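Local coordinates for GAF domain/HD domain protein (PDB 3EEA), which is of unknown function but is a GAF domain cut from a longer protein with an HD domain, a family tentatively assigned phosphatase activity, at residues A[27-32]-A[137-142]; A[49-54]-A[60-65]; A[87-92]-A[128-133]. All blocks are in the same frame, centred on the assembly; numbering follows the deposited sequence.

Contact 1: residues A[27-32]-A[137-142]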
ATOM      1  N   LYS A  27       5.057   9.020   1.954  1.00 18.91           N
ATOM      2  CA  LYS A  27       5.497   8.549   3.264  1.00 19.55           C
ATOM      3  C   LYS A  27       6.535   7.435   3.186  1.00 19.01           C
ATOM      4  O   LYS A  27       7.368   7.272   4.114  1.00 18.13           O
ATOM      5  CB  LYS A  27       4.309   8.083   4.054  1.00 18.91           C
ATOM      6  CG  LYS A  27       3.417   9.219   4.511  1.00 22.83           C
ATOM      7  CD  LYS A  27       2.399   8.648   5.435  1.00 28.36           C
ATOM      8  CE  LYS A  27       1.335   9.641   5.741  1.00 32.09           C
ATOM      9  NZ  LYS A  27       0.452   8.966   6.715  1.00 36.53           N
ATOM     10  N   LEU A  28       6.512   6.658   2.109  1.00 17.39           N
ATOM     11  CA  LEU A  28       7.437   5.528   1.995  1.00 18.23           C
ATOM     12  C   LEU A  28       8.725   5.848   1.244  1.00 18.35           C
ATOM     13  O   LEU A  28       9.722   5.168   1.427  1.00 20.26           O
ATOM     14  CB  LEU A  28       6.735   4.362   1.261  1.00 16.22           C
ATOM     15  CG  LEU A  28       5.662   3.692   2.113  1.00 18.09           C
ATOM     16  CD1 LEU A  28       4.910   2.660   1.314  1.00 16.88           C
ATOM     17  CD2 LEU A  28       6.310   3.134   3.428  1.00 20.68           C
ATOM     18  N   VAL A  29       8.680   6.838   0.352  1.00 16.90           N
ATOM     19  CA  VAL A  29       9.807   7.140  -0.527  1.00 17.65           C
ATOM     20  C   VAL A  29       9.963   8.636  -0.532  1.00 18.43           C
ATOM     21  O   VAL A  29       9.007   9.352  -0.761  1.00 16.88           O
ATOM     22  CB  VAL A  29       9.561   6.614  -1.975  1.00 19.73           C
ATOM     23  CG1 VAL A  29      10.751   6.983  -2.915  1.00 17.04           C
ATOM     24  CG2 VAL A  29       9.322   5.075  -2.014  1.00 20.29           C
ATOM     25  N   LYS A  30      11.165   9.129  -0.236  1.00 19.69           N
ATOM     26  CA  LYS A  30      11.430  10.589  -0.251  1.00 20.52           C
ATOM     27  C   LYS A  30      11.281  11.119  -1.684  1.00 20.52           C
ATOM     28  O   LYS A  30      11.922  10.631  -2.630  1.00 19.25           O
ATOM     29  CB  LYS A  30      12.833  10.902   0.307  1.00 21.68           C
ATOM     30  CG  LYS A  30      12.925  10.578   1.787  1.00 24.98           C
ATOM     31  CD  LYS A  30      14.318  10.845   2.412  1.00 31.57           C
ATOM     32  CE  LYS A  30      14.335  10.517   3.932  1.00 33.52           C
ATOM     33  NZ  LYS A  30      15.694  10.749   4.549  1.00 36.12           N
ATOM     34  N   THR A  31      10.405  12.106  -1.849  1.00 20.17           N
ATOM     35  CA  THR A  31      10.121  12.663  -3.164  1.00 20.88           C
ATOM     36  C   THR A  31       9.809  14.156  -3.038  1.00 21.10           C
ATOM     37  O   THR A  31       9.315  14.611  -1.984  1.00 22.33           O
ATOM     38  CB  THR A  31       8.848  11.960  -3.786  1.00 22.41           C
ATOM     39  OG1 THR A  31       7.667  12.374  -3.075  1.00 28.40           O
ATOM     40  CG2 THR A  31       8.938  10.485  -3.685  1.00 25.21           C
ATOM     41  N   ARG A  32      10.095  14.927  -4.076  1.00 20.02           N
ATOM     42  CA  ARG A  32       9.657  16.316  -4.113  1.00 19.58           C
ATOM     43  C   ARG A  32       8.160  16.423  -4.460  1.00 19.19           C
ATOM     44  O   ARG A  32       7.374  17.169  -3.829  1.00 18.75           O
ATOM     45  CB  ARG A  32      10.516  17.038  -5.108  1.00 20.04           C
ATOM     46  CG  ARG A  32      10.257  18.514  -5.272  1.00 22.39           C
ATOM     47  CD  ARG A  32      11.083  19.021  -6.395  1.00 24.78           C
ATOM     48  NE  ARG A  32      10.769  20.409  -6.689  1.00 27.57           N
ATOM     49  CZ  ARG A  32      11.306  21.446  -6.038  1.00 31.93           C
ATOM     50  NH1 ARG A  32      12.152  21.244  -5.023  1.00 31.17           N
ATOM     51  NH2 ARG A  32      10.964  22.682  -6.379  1.00 30.89           N
ATOM     52  N   ASP A 137      16.671   0.742  -7.013  1.00 16.71           N
ATOM     53  CA  ASP A 137      15.877  -0.429  -7.341  1.00 16.90           C
ATOM     54  C   ASP A 137      14.946  -0.769  -6.169  1.00 16.97           C
ATOM     55  O   ASP A 137      13.819  -1.194  -6.402  1.00 16.60           O
ATOM     56  CB  ASP A 137      16.753  -1.638  -7.607  1.00 16.72           C
ATOM     57  CG  ASP A 137      17.459  -1.578  -8.985  1.00 22.07           C
ATOM     58  OD1 ASP A 137      17.499  -0.508  -9.643  1.00 20.66           O
ATOM     59  OD2 ASP A 137      18.021  -2.638  -9.340  1.00 26.18           O
ATOM     60  N   ALA A 138      15.432  -0.670  -4.933  1.00 16.87           N
ATOM     61  CA  ALA A 138      14.594  -0.966  -3.764  1.00 18.04           C
ATOM     62  C   ALA A 138      13.360  -0.045  -3.647  1.00 18.89           C
ATOM     63  O   ALA A 138      12.216  -0.523  -3.402  1.00 19.02           O
ATOM     64  CB  ALA A 138      15.398  -0.878  -2.474  1.00 18.96           C
ATOM     65  N   GLU A 139      13.594   1.243  -3.842  1.00 17.40           N
ATOM     66  CA  GLU A 139      12.508   2.233  -3.835  1.00 17.26           C
ATOM     67  C   GLU A 139      11.546   1.986  -4.991  1.00 17.19           C
ATOM     68  O   GLU A 139      10.307   2.000  -4.818  1.00 16.42           O
ATOM     69  CB  GLU A 139      13.061   3.644  -3.954  1.00 18.08           C
ATOM     70  CG  GLU A 139      13.728   4.146  -2.682  1.00 19.95           C
ATOM     71  CD  GLU A 139      14.525   5.446  -2.886  1.00 24.38           C
ATOM     72  OE1 GLU A 139      15.058   5.718  -3.995  1.00 24.47           O
ATOM     73  OE2 GLU A 139      14.589   6.230  -1.924  1.00 24.20           O
ATOM     74  N   THR A 140      12.094   1.721  -6.184  1.00 15.10           N
ATOM     75  CA  THR A 140      11.283   1.495  -7.356  1.00 15.52           C
ATOM     76  C   THR A 140      10.398   0.232  -7.194  1.00 14.61           C
ATOM     77  O   THR A 140       9.272   0.188  -7.698  1.00 14.37           O
ATOM     78  CB  THR A 140      12.150   1.483  -8.654  1.00 16.50           C
ATOM     79  OG1 THR A 140      12.830   2.756  -8.719  1.00 18.56           O
ATOM     80  CG2 THR A 140      11.286   1.332  -9.876  1.00 17.62           C
ATOM     81  N   ALA A 141      10.915  -0.797  -6.558  1.00 14.75           N
ATOM     82  CA  ALA A 141      10.151  -2.032  -6.350  1.00 15.37           C
ATOM     83  C   ALA A 141       8.875  -1.745  -5.537  1.00 16.20           C
ATOM     84  O   ALA A 141       7.798  -2.208  -5.901  1.00 17.08           O
ATOM     85  CB  ALA A 141      10.985  -3.070  -5.642  1.00 14.97           C
ATOM     86  N   ILE A 142       9.042  -0.988  -4.457  1.00 14.93           N
ATOM     87  CA  ILE A 142       7.921  -0.546  -3.603  1.00 15.79           C
ATOM     88  C   ILE A 142       6.899   0.268  -4.388  1.00 14.44           C
ATOM     89  O   ILE A 142       5.692  -0.008  -4.321  1.00 14.09           O
ATOM     90  CB  ILE A 142       8.427   0.265  -2.406  1.00 15.38           C
ATOM     91  CG1 ILE A 142       9.297  -0.656  -1.517  1.00 18.53           C
ATOM     92  CG2 ILE A 142       7.186   0.845  -1.646  1.00 16.98           C
ATOM     93  CD1 ILE A 142      10.075   0.022  -0.442  1.00 20.46           C
TER
HETATM   94  O   HOH W   1      13.459   7.245   0.106  1.00 29.56           O

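Contact 2: residues A[49-54]-A[60-65]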
ATOM      1  N   ALA A  49      -4.734  13.882 -13.214  1.00 16.93           N
ATOM      2  CA  ALA A  49      -5.745  13.376 -12.239  1.00 17.65           C
ATOM      3  C   ALA A  49      -5.547  14.052 -10.880  1.00 18.21           C
ATOM      4  O   ALA A  49      -6.436  14.705 -10.382  1.00 19.19           O
ATOM      5  CB  ALA A  49      -5.651  11.867 -12.109  1.00 17.07           C
ATOM      6  N   ARG A  50      -4.355  13.935 -10.323  1.00 18.13           N
ATOM      7  CA  ARG A  50      -3.987  14.541  -9.070  1.00 18.17           C
ATOM      8  C   ARG A  50      -2.482  14.694  -8.915  1.00 17.45           C
ATOM      9  O   ARG A  50      -1.718  13.809  -9.297  1.00 18.96           O
ATOM     10  CB  ARG A  50      -4.502  13.677  -7.942  1.00 19.63           C
ATOM     11  CG  ARG A  50      -4.152  14.264  -6.605  1.00 23.63           C
ATOM     12  CD  ARG A  50      -4.971  13.602  -5.514  1.00 30.59           C
ATOM     13  NE  ARG A  50      -6.364  14.020  -5.595  1.00 32.40           N
ATOM     14  CZ  ARG A  50      -6.891  14.967  -4.832  1.00 35.74           C
ATOM     15  NH1 ARG A  50      -6.127  15.600  -3.952  1.00 36.33           N
ATOM     16  NH2 ARG A  50      -8.170  15.300  -4.958  1.00 36.23           N
ATOM     17  N   SER A  51      -2.053  15.810  -8.334  1.00 16.86           N
ATOM     18  CA  SER A  51      -0.652  16.010  -7.949  1.00 17.54           C
ATOM     19  C   SER A  51      -0.541  16.246  -6.472  1.00 18.56           C
ATOM     20  O   SER A  51      -1.487  16.738  -5.857  1.00 20.75           O
ATOM     21  CB  SER A  51      -0.077  17.239  -8.681  1.00 16.91           C
ATOM     22  OG  SER A  51      -0.675  18.483  -8.302  1.00 17.69           O
ATOM     23  N   THR A  52       0.646  16.026  -5.925  1.00 19.44           N
ATOM     24  CA  THR A  52       0.946  16.289  -4.547  1.00 20.55           C
ATOM     25  C   THR A  52       2.363  16.796  -4.475  1.00 20.01           C
ATOM     26  O   THR A  52       3.304  16.182  -5.004  1.00 18.78           O
ATOM     27  CB  THR A  52       0.842  14.995  -3.699  1.00 21.41           C
ATOM     28  OG1 THR A  52      -0.302  14.234  -4.143  1.00 26.37           O
ATOM     29  CG2 THR A  52       0.754  15.329  -2.251  1.00 24.78           C
ATOM     30  N   GLY A  53       2.534  17.918  -3.785  1.00 19.65           N
ATOM     31  CA  GLY A  53       3.823  18.541  -3.631  1.00 19.76           C
ATOM     32  C   GLY A  53       4.343  19.468  -4.703  1.00 21.19           C
ATOM     33  O   GLY A  53       5.494  19.883  -4.630  1.00 21.63           O
ATOM     34  N   LEU A  54       3.561  19.779  -5.736  1.00 22.23           N
ATOM     35  CA  LEU A  54       4.069  20.677  -6.769  1.00 22.83           C
ATOM     36  C   LEU A  54       4.154  22.086  -6.155  1.00 23.52           C
ATOM     37  O   LEU A  54       3.309  22.435  -5.337  1.00 22.71           O
ATOM     38  CB  LEU A  54       3.105  20.760  -7.960  1.00 23.04           C
ATOM     39  CG  LEU A  54       3.020  19.620  -8.949  1.00 22.13           C
ATOM     40  CD1 LEU A  54       1.888  19.859  -9.967  1.00 18.41           C
ATOM     41  CD2 LEU A  54       4.364  19.434  -9.638  1.00 22.76           C
ATOM     42  N   PRO A  60      -1.565  25.303 -11.817  1.00 22.19           N
ATOM     43  CA  PRO A  60      -2.375  25.558 -13.038  1.00 21.87           C
ATOM     44  C   PRO A  60      -1.810  24.882 -14.290  1.00 20.75           C
ATOM     45  O   PRO A  60      -2.569  24.471 -15.144  1.00 21.74           O
ATOM     46  CB  PRO A  60      -2.305  27.079 -13.226  1.00 21.52           C
ATOM     47  CG  PRO A  60      -1.812  27.627 -11.926  1.00 23.27           C
ATOM     48  CD  PRO A  60      -1.091  26.550 -11.187  1.00 21.75           C
ATOM     49  N   VAL A  61      -0.487  24.792 -14.389  1.00 20.88           N
ATOM     50  CA  VAL A  61       0.175  24.095 -15.503  1.00 21.13           C
ATOM     51  C   VAL A  61      -0.139  22.581 -15.546  1.00 20.94           C
ATOM     52  O   VAL A  61      -0.546  22.038 -16.579  1.00 21.23           O
ATOM     53  CB  VAL A  61       1.708  24.273 -15.427  1.00 21.78           C
ATOM     54  CG1 VAL A  61       2.412  23.397 -16.487  1.00 24.01           C
ATOM     55  CG2 VAL A  61       2.076  25.762 -15.568  1.00 23.01           C
ATOM     56  N   PHE A  62       0.066  21.908 -14.414  1.00 19.70           N
ATOM     57  CA  PHE A  62      -0.352  20.521 -14.258  1.00 18.94           C
ATOM     58  C   PHE A  62      -1.816  20.319 -14.656  1.00 19.24           C
ATOM     59  O   PHE A  62      -2.128  19.412 -15.422  1.00 19.46           O
ATOM     60  CB  PHE A  62      -0.145  20.058 -12.803  1.00 19.27           C
ATOM     61  CG  PHE A  62      -0.753  18.720 -12.515  1.00 16.33           C
ATOM     62  CD1 PHE A  62      -0.202  17.579 -13.075  1.00 17.35           C
ATOM     63  CD2 PHE A  62      -1.907  18.601 -11.762  1.00 18.30           C
ATOM     64  CE1 PHE A  62      -0.735  16.339 -12.859  1.00 14.84           C
ATOM     65  CE2 PHE A  62      -2.483  17.358 -11.561  1.00 17.49           C
ATOM     66  CZ  PHE A  62      -1.884  16.207 -12.105  1.00 17.82           C
ATOM     67  N   ARG A  63      -2.710  21.152 -14.138  1.00 19.61           N
ATOM     68  CA  ARG A  63      -4.143  20.904 -14.318  1.00 20.99           C
ATOM     69  C   ARG A  63      -4.610  21.101 -15.762  1.00 21.21           C
ATOM     70  O   ARG A  63      -5.606  20.495 -16.167  1.00 22.85           O
ATOM     71  CB  ARG A  63      -4.973  21.745 -13.384  1.00 21.44           C
ATOM     72  CG  ARG A  63      -4.750  21.419 -11.928  1.00 27.22           C
ATOM     73  CD  ARG A  63      -6.056  21.396 -11.145  1.00 32.44           C
ATOM     74  NE  ARG A  63      -6.184  22.615 -10.387  1.00 38.26           N
ATOM     75  CZ  ARG A  63      -6.212  22.705  -9.062  1.00 40.52           C
ATOM     76  NH1 ARG A  63      -6.145  21.623  -8.283  1.00 43.20           N
ATOM     77  NH2 ARG A  63      -6.316  23.908  -8.508  1.00 42.03           N
ATOM     78  N   GLU A  64      -3.897  21.885 -16.543  1.00 20.11           N
ATOM     79  CA  GLU A  64      -4.345  22.172 -17.898  1.00 20.61           C
ATOM     80  C   GLU A  64      -3.593  21.446 -19.010  1.00 20.90           C
ATOM     81  O   GLU A  64      -3.960  21.587 -20.168  1.00 21.21           O
ATOM     82  CB  GLU A  64      -4.263  23.669 -18.156  1.00 20.90           C
ATOM     83  CG  GLU A  64      -2.897  24.231 -18.393  1.00 20.64           C
ATOM     84  CD  GLU A  64      -2.967  25.761 -18.390  1.00 23.74           C
ATOM     85  OE1 GLU A  64      -4.067  26.294 -18.192  1.00 23.68           O
ATOM     86  OE2 GLU A  64      -1.956  26.435 -18.604  1.00 29.36           O
ATOM     87  N   MET A  65      -2.528  20.744 -18.688  1.00 19.94           N
ATOM     88  CA  MET A  65      -1.600  20.182 -19.705  1.00 21.41           C
ATOM     89  C   MET A  65      -1.767  18.649 -19.895  1.00 21.36           C
ATOM     90  O   MET A  65      -1.205  17.847 -19.134  1.00 20.87           O
ATOM     91  CB  MET A  65      -0.167  20.548 -19.298  1.00 21.85           C
ATOM     92  CG  MET A  65       0.953  20.075 -20.222  1.00 25.12           C
ATOM     93  SD  MET A  65       2.658  20.498 -19.704  1.00 30.01           S
ATOM     94  CE  MET A  65       2.882  19.556 -18.161  1.00 26.37           C
TER

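Contact 3: residues A[87-92]-A[128-133]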
ATOM      1  N   LEU A  87      14.394   9.127 -15.843  1.00 24.70           N
ATOM      2  CA  LEU A  87      15.335  10.084 -16.403  1.00 25.85           C
ATOM      3  C   LEU A  87      16.092  10.742 -15.295  1.00 26.64           C
ATOM      4  O   LEU A  87      15.485  11.430 -14.459  1.00 24.69           O
ATOM      5  CB  LEU A  87      14.601  11.162 -17.165  1.00 26.04           C
ATOM      6  CG  LEU A  87      14.009  10.755 -18.482  1.00 27.84           C
ATOM      7  CD1 LEU A  87      13.341  11.962 -19.089  1.00 26.42           C
ATOM      8  CD2 LEU A  87      15.109  10.181 -19.422  1.00 29.53           C
ATOM      9  N   THR A  88      17.412  10.556 -15.294  1.00 27.81           N
ATOM     10  CA  THR A  88      18.235  11.151 -14.260  1.00 29.67           C
ATOM     11  C   THR A  88      18.767  12.521 -14.683  1.00 31.47           C
ATOM     12  O   THR A  88      19.291  13.240 -13.847  1.00 31.95           O
ATOM     13  CB  THR A  88      19.384  10.209 -13.811  1.00 29.88           C
ATOM     14  OG1 THR A  88      20.237   9.938 -14.914  1.00 29.93           O
ATOM     15  CG2 THR A  88      18.809   8.883 -13.256  1.00 29.80           C
ATOM     16  N   ASP A  89      18.594  12.884 -15.956  1.00 33.07           N
ATOM     17  CA  ASP A  89      19.021  14.180 -16.479  1.00 34.77           C
ATOM     18  C   ASP A  89      18.011  14.666 -17.542  1.00 35.33           C
ATOM     19  O   ASP A  89      18.300  14.686 -18.748  1.00 35.66           O
ATOM     20  CB  ASP A  89      20.439  14.056 -17.059  1.00 35.28           C
ATOM     21  CG  ASP A  89      21.121  15.410 -17.289  1.00 37.28           C
ATOM     22  OD1 ASP A  89      20.569  16.483 -16.938  1.00 39.21           O
ATOM     23  OD2 ASP A  89      22.239  15.397 -17.847  1.00 42.18           O
ATOM     24  N   PRO A  90      16.805  15.044 -17.094  1.00 35.56           N
ATOM     25  CA  PRO A  90      15.775  15.423 -18.053  1.00 35.89           C
ATOM     26  C   PRO A  90      16.146  16.648 -18.880  1.00 36.95           C
ATOM     27  O   PRO A  90      15.837  16.690 -20.070  1.00 36.71           O
ATOM     28  CB  PRO A  90      14.541  15.704 -17.173  1.00 36.06           C
ATOM     29  CG  PRO A  90      14.827  15.063 -15.868  1.00 34.82           C
ATOM     30  CD  PRO A  90      16.316  15.092 -15.706  1.00 35.36           C
ATOM     31  N   GLY A  91      16.810  17.620 -18.256  1.00 38.19           N
ATOM     32  CA  GLY A  91      17.279  18.817 -18.955  1.00 39.47           C
ATOM     33  C   GLY A  91      17.887  18.541 -20.327  1.00 40.39           C
ATOM     34  O   GLY A  91      17.585  19.232 -21.315  1.00 41.25           O
ATOM     35  N   SER A  92      18.721  17.509 -20.398  1.00 40.97           N
ATOM     36  CA  SER A  92      19.479  17.212 -21.601  1.00 41.73           C
ATOM     37  C   SER A  92      18.930  16.021 -22.378  1.00 41.60           C
ATOM     38  O   SER A  92      19.633  15.433 -23.174  1.00 41.47           O
ATOM     39  CB  SER A  92      20.924  16.923 -21.200  1.00 41.87           C
ATOM     40  OG  SER A  92      20.958  15.892 -20.232  1.00 43.82           O
ATOM     41  N   ARG A 128      12.415  13.945  -7.683  1.00 20.36           N
ATOM     42  CA  ARG A 128      13.206  14.659  -6.690  1.00 22.94           C
ATOM     43  C   ARG A 128      14.394  15.385  -7.336  1.00 22.77           C
ATOM     44  O   ARG A 128      14.731  15.153  -8.521  1.00 22.80           O
ATOM     45  CB  ARG A 128      13.583  13.781  -5.495  1.00 24.83           C
ATOM     46  CG  ARG A 128      14.122  12.544  -5.761  1.00 24.93           C
ATOM     47  CD  ARG A 128      14.041  11.691  -4.481  1.00 29.64           C
ATOM     48  NE  ARG A 128      14.989  10.643  -4.587  1.00 26.51           N
ATOM     49  CZ  ARG A 128      14.976   9.449  -3.992  1.00 23.76           C
ATOM     50  NH1 ARG A 128      15.970   8.658  -4.294  1.00 20.28           N
ATOM     51  NH2 ARG A 128      14.035   9.023  -3.174  1.00 24.45           N
ATOM     52  N   THR A 129      14.984  16.326  -6.586  1.00 23.09           N
ATOM     53  CA  THR A 129      16.020  17.165  -7.174  1.00 23.87           C
ATOM     54  C   THR A 129      17.211  16.306  -7.421  1.00 24.56           C
ATOM     55  O   THR A 129      17.439  15.346  -6.680  1.00 24.81           O
ATOM     56  CB  THR A 129      16.363  18.373  -6.293  1.00 24.19           C
ATOM     57  OG1 THR A 129      16.631  17.924  -4.961  1.00 24.44           O
ATOM     58  CG2 THR A 129      15.166  19.340  -6.279  1.00 22.71           C
ATOM     59  N   ARG A 130      17.946  16.640  -8.478  1.00 26.03           N
ATOM     60  CA  ARG A 130      19.057  15.840  -8.984  1.00 28.26           C
ATOM     61  C   ARG A 130      20.310  15.807  -8.108  1.00 28.80           C
ATOM     62  O   ARG A 130      21.229  15.050  -8.406  1.00 29.93           O
ATOM     63  CB  ARG A 130      19.504  16.359 -10.356  1.00 28.87           C
ATOM     64  CG  ARG A 130      18.501  16.185 -11.459  1.00 32.61           C
ATOM     65  CD  ARG A 130      19.079  16.681 -12.774  1.00 35.50           C
ATOM     66  NE  ARG A 130      20.067  15.728 -13.282  1.00 37.75           N
ATOM     67  CZ  ARG A 130      21.360  15.969 -13.495  1.00 39.69           C
ATOM     68  NH1 ARG A 130      21.895  17.154 -13.268  1.00 39.75           N
ATOM     69  NH2 ARG A 130      22.128  14.988 -13.952  1.00 41.37           N
ATOM     70  N   ASP A 131      20.375  16.644  -7.087  1.00 29.41           N
ATOM     71  CA  ASP A 131      21.498  16.580  -6.125  1.00 30.39           C
ATOM     72  C   ASP A 131      21.293  15.434  -5.108  1.00 30.39           C
ATOM     73  O   ASP A 131      22.227  15.056  -4.413  1.00 30.31           O
ATOM     74  CB  ASP A 131      21.719  17.927  -5.417  1.00 30.30           C
ATOM     75  CG  ASP A 131      20.466  18.468  -4.793  1.00 32.31           C
ATOM     76  OD1 ASP A 131      19.382  18.035  -5.216  1.00 37.45           O
ATOM     77  OD2 ASP A 131      20.545  19.339  -3.913  1.00 33.49           O
ATOM     78  N   ASN A 132      20.080  14.882  -5.058  1.00 29.22           N
ATOM     79  CA  ASN A 132      19.772  13.674  -4.296  1.00 28.96           C
ATOM     80  C   ASN A 132      20.069  12.430  -5.109  1.00 27.73           C
ATOM     81  O   ASN A 132      20.126  12.492  -6.325  1.00 27.82           O
ATOM     82  CB  ASN A 132      18.294  13.646  -3.912  1.00 28.64           C
ATOM     83  CG  ASN A 132      17.946  14.694  -2.889  1.00 30.22           C
ATOM     84  OD1 ASN A 132      18.400  14.628  -1.748  1.00 30.02           O
ATOM     85  ND2 ASN A 132      17.142  15.676  -3.288  1.00 30.74           N
ATOM     86  N   PRO A 133      20.277  11.287  -4.443  1.00 27.61           N
ATOM     87  CA  PRO A 133      20.491  10.068  -5.233  1.00 25.72           C
ATOM     88  C   PRO A 133      19.252   9.764  -6.046  1.00 24.36           C
ATOM     89  O   PRO A 133      18.149  10.096  -5.597  1.00 23.52           O
ATOM     90  CB  PRO A 133      20.667   8.984  -4.176  1.00 26.16           C
ATOM     91  CG  PRO A 133      21.032   9.717  -2.914  1.00 28.41           C
ATOM     92  CD  PRO A 133      20.343  11.030  -2.991  1.00 27.21           C
TER

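Contact 1: residues A[27-32]-A[137-142]
The end of helix 14-28 runs beside the first turns of helix 137-158, with CA of V29 6.5 Å from CA of E139 and CA of L28 8.3 Å from CA of I142. This is the pairing of N- and C-terminal helices of the GAF fold, met where the first helix gives way to the connection leading into strand 33-39. V29, the first residue to leave helical backbone angles, has CG1 anti to its own N (chi1 178°). That rotation lays the methyl across the extended side chain of E139, at an oblique angle and about equally far from CB, CG, CD and OE2; the closest, E139 OE2, is 4.0 Å from V29 CG1. The same valine also packs on F135 and I143, so it is buried against helix 137-158 and the loop that holds F135. One turn further along helix 137-158, the terminal methyl L28 CD1 meets the branch methyl I142 CG2 at 4.2 Å, the two side chains crossing at about a right angle. L28 continues to L146 and to L28 of the second subunit, which carries this apolar seam into the dimer interface. The carboxylate of E139 divides its work. OE1 accepts from the backbone N of S136 and forms a salt bridge with R128, which likely keeps the acid charged and fixes its rotation. OE2 reaches the other segment indirectly: one water accepts from the backbone N of K30 at 3.0 Å and donates to E139 OE2 at 2.5 Å.

Contact 2: residues A[49-54]-A[60-65]
F62 fills the gap between helix 59-64 and the edge strand 46-52 of the GAF sheet, whose short segments run nearly antiparallel (158°) with axes 9.3 Å apart. At A49 and R50 the strand carries a classic beta bulge opposite V36. The tight part centres on F62. Its chi1 of 171° swings the ring out from the helix to the strand, and S51 CB lies over one face, a CH-pi contact 3.9 Å from the F62 ring centroid. S51 OG stands near the same rim, 3.7 Å from F62 CD2. Beyond it the ring meets main chain: F62 CZ is 3.6 Å from R50 C, and R50 N lies at the edge, in the ring plane. Y37 adds an edge-to-face partner from the neighbouring strand. The solvent side is much looser: R63 is exposed on the helix and makes no contact with the strand segment. R50 leaves on the other face of the sheet, where it pairs with D15 on helix 14-28. L54, after the strand, packs at the base of the ring and also lines the pocket holding a bound polyether, probably from the crystallisation liquor. Its methyl L54 CD1 presses against F62 CB at 3.5 Å.

Contact 3: residues A[87-92]-A[128-133]
R130 holds the carbonyl oxygen of T88 at the edge of its guanidinium group and D89 over one face, so a single side chain meets two neighbours in two different ways. The arginine chain bends at chi3 (74°), which turns NE onto the carbonyl of T88. That bond is short and almost straight: R130 NE to T88 O is 2.7 Å with an angle of 177° at the hydrogen, and the oxygen lies in the guanidinium plane. NH2 adds a weak second bond to the same oxygen. The carboxylate of D89 instead stacks on the guanidinium, the two planes 18° apart. D89 OD1 sits over the centre of the group, 3.7 Å from R130 NH2, so this long salt bridge is one of charge alone, with no N-H aimed at the acid. S92 OG donates to D89 OD2 at 2.8 Å from above the carboxylate plane and probably steadies the group. Replacing D89 by an alanine is likely to leave one face of the guanidinium without its counter-charge and S92 OG without this acceptor. P90 CD approaches R130 CD more loosely, while the proline itself packs on L96 and L104. R130 follows T129 at the start of a type I beta turn, T129 to N132, where strand 119-129 of the GAF sheet runs out toward helix 137-158.

In the fold
From the N terminus, helix 14-28 leads into 27-32, where contact 1 opens; it closes only at helix 137-158, so its loop spans the whole GAF sheet. Inside that loop, contact 2 closes first, over the few residues between edge strand 46-52 and helix 59-64. Contact 3 follows in series, tying the loop after edge strand 85-87 to the end of strand 119-129. Both are nested within contact 1 and none cross. Contacts 1 and 3 touch directly: R128 NH2 reaches K30 O at 2.7 Å, probably a hydrogen bond, and R32 packs on T129. Contact 2 touches neither, yet R32, L54 and M65 share the polyether pocket.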